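Local coordinates for putative general stress protein 26 (Jannaschia sp., PDB 2QEA) that is of unestablished function but belongs to the pyridoxamine 5'-phosphate oxidase-like family, so it may bind a flavin, and carries calcium ions in the crystal, at residues D11-E14 and D15-S18. Residues are numbered along the deposited sequence; the frame is centred on the assembly and turned at random.
Sequences DRLE and DVRS. With CA (calcium ion), chain E; CA (calcium ion), chain D.
L13 and V16 meet at the two ends of a type I beta turn that leads the chain out of helix 2-13 toward strand 19-23. V16 N donates to L13 O (3.2 Å, 149° at the hydrogen), and D15 N makes a weak bond to R12 O. One branch of the leucine, CD1, reaches CB of V16 at 4.1 Å, the two side chains lying obliquely to each other. Placed anti to the carbonyl carbon, the valine CG2 lies 3.5 Å from R12 O, and both apolar side chains also touch L76 of strand 76-87.

On the polar side, the carboxylate of E14 joins two calcium ions: OE1 binds one at 2.4 Å and OE2 the other at 2.6 Å. D11 grips the first of these ions with both its backbone O and its side-chain OD1 (2.5 Å); with CG anti to the backbone N (chi1 -169°), the carboxylate lies beside its own carbonyl and the two oxygens converge on the metal. D38, from the loop between strands 30-32 and 44-49, supplies ligands to both ions. D15 reaches the first calcium through a water, itself a ligand of that ion, which donates to D15 OD1 (3.1 Å). R12 leads away to a salt bridge with E8.

The calcium ions probably offset the repulsion within this cluster of acidic groups, where OE1 of E14 and OD1 of D15 are only 4.8 Å apart, and their coordination ties D11 and E14 to D38 in its loop.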
ATOM      1  N   ASP A  11      12.481   8.906  -7.596  1.00 45.07           N
ATOM      2  CA  ASP A  11      13.020   8.109  -8.693  1.00 44.90           C
ATOM      3  C   ASP A  11      12.118   6.901  -8.975  1.00 45.13           C
ATOM      4  O   ASP A  11      11.738   6.681 -10.125  1.00 43.85           O
ATOM      5  CB  ASP A  11      14.450   7.648  -8.344  1.00 44.75           C
ATOM      6  CG  ASP A  11      15.200   7.048  -9.509  1.00 44.37           C
ATOM      7  OD1 ASP A  11      14.693   6.972 -10.646  1.00 44.45           O
ATOM      8  OD2 ASP A  11      16.361   6.640  -9.304  1.00 43.36           O
ATOM      9  N   ARG A  12      11.755   6.159  -7.932  1.00 46.21           N
ATOM     10  CA  ARG A  12      10.927   4.951  -8.075  1.00 46.85           C
ATOM     11  C   ARG A  12       9.412   5.166  -8.097  1.00 46.90           C
ATOM     12  O   ARG A  12       8.702   4.330  -8.666  1.00 46.70           O
ATOM     13  CB  ARG A  12      11.292   3.942  -6.993  1.00 47.30           C
ATOM     14  CG  ARG A  12      12.722   3.485  -7.104  1.00 48.82           C
ATOM     15  CD  ARG A  12      13.013   2.453  -6.077  1.00 51.10           C
ATOM     16  NE  ARG A  12      14.391   1.972  -6.152  1.00 51.52           N
ATOM     17  CZ  ARG A  12      14.930   1.096  -5.305  1.00 50.87           C
ATOM     18  NH1 ARG A  12      14.210   0.546  -4.328  1.00 52.04           N
ATOM     19  NH2 ARG A  12      16.206   0.741  -5.456  1.00 51.82           N
ATOM     20  N   LEU A  13       8.926   6.264  -7.505  1.00 47.09           N
ATOM     21  CA  LEU A  13       7.477   6.563  -7.443  1.00 47.48           C
ATOM     22  C   LEU A  13       6.766   6.662  -8.807  1.00 47.77           C
ATOM     23  O   LEU A  13       5.569   6.389  -8.894  1.00 47.99           O
ATOM     24  CB  LEU A  13       7.209   7.829  -6.604  1.00 47.94           C
ATOM     25  CG  LEU A  13       5.761   8.259  -6.320  1.00 47.23           C
ATOM     26  CD1 LEU A  13       4.963   7.139  -5.680  1.00 47.78           C
ATOM     27  CD2 LEU A  13       5.744   9.489  -5.434  1.00 46.99           C
ATOM     28  N   GLU A  14       7.508   7.033  -9.852  1.00 48.22           N
ATOM     29  CA  GLU A  14       6.991   7.111 -11.235  1.00 48.97           C
ATOM     30  C   GLU A  14       6.412   5.797 -11.752  1.00 49.23           C
ATOM     31  O   GLU A  14       5.348   5.788 -12.377  1.00 49.47           O
ATOM     32  CB  GLU A  14       8.105   7.490 -12.198  1.00 49.01           C
ATOM     33  CG  GLU A  14       8.639   8.878 -12.034  1.00 48.89           C
ATOM     34  CD  GLU A  14       9.766   9.132 -12.984  1.00 47.81           C
ATOM     35  OE1 GLU A  14      10.748   8.357 -12.980  1.00 46.10           O
ATOM     36  OE2 GLU A  14       9.702  10.121 -13.742  1.00 46.34           O
ATOM     37  N   ASP A  15       7.143   4.707 -11.506  1.00 49.33           N
ATOM     38  CA  ASP A  15       6.724   3.355 -11.914  1.00 50.02           C
ATOM     39  C   ASP A  15       5.675   2.695 -10.991  1.00 49.30           C
ATOM     40  O   ASP A  15       5.216   1.591 -11.294  1.00 49.64           O
ATOM     41  CB  ASP A  15       7.953   2.440 -12.064  1.00 50.75           C
ATOM     42  CG  ASP A  15       8.869   2.849 -13.219  1.00 52.74           C
ATOM     43  OD1 ASP A  15       8.814   4.011 -13.677  1.00 55.51           O
ATOM     44  OD2 ASP A  15       9.660   1.992 -13.666  1.00 58.31           O
ATOM     45  N   VAL A  16       5.301   3.356  -9.889  1.00 48.90           N
ATOM     46  CA  VAL A  16       4.285   2.851  -8.955  1.00 48.32           C
ATOM     47  C   VAL A  16       2.906   3.174  -9.554  1.00 48.02           C
ATOM     48  O   VAL A  16       2.533   4.344  -9.661  1.00 48.86           O
ATOM     49  CB  VAL A  16       4.440   3.473  -7.542  1.00 48.13           C
ATOM     50  CG1 VAL A  16       3.402   2.924  -6.587  1.00 48.37           C
ATOM     51  CG2 VAL A  16       5.843   3.203  -6.990  1.00 48.10           C
ATOM     52  N   ARG A  17       2.171   2.136  -9.955  1.00 47.68           N
ATOM     53  CA  ARG A  17       0.847   2.292 -10.580  1.00 47.49           C
ATOM     54  C   ARG A  17      -0.258   2.719  -9.615  1.00 47.44           C
ATOM     55  O   ARG A  17      -1.159   3.465 -10.015  1.00 47.56           O
ATOM     56  CB  ARG A  17       0.420   0.995 -11.284  1.00 46.80           C
ATOM     57  N   SER A  18      -0.191   2.252  -8.365  1.00 47.26           N
ATOM     58  CA  SER A  18      -1.220   2.522  -7.355  1.00 47.27           C
ATOM     59  C   SER A  18      -0.673   2.957  -5.996  1.00 47.11           C
ATOM     60  O   SER A  18       0.476   2.681  -5.644  1.00 46.53           O
ATOM     61  CB  SER A  18      -2.086   1.275  -7.150  1.00 46.97           C
ATOM     62  OG  SER A  18      -2.680   0.854  -8.366  1.00 49.62           O
TER
HETATM   63 CA    CA E 161      12.738   7.203 -12.241  1.00 43.55          CA
HETATM   64 CA    CA D 160      11.571   9.651 -15.542  1.00 51.12          CA
HETATM   65  O   HOH W   1      11.633   5.177 -13.617  1.00 35.95           O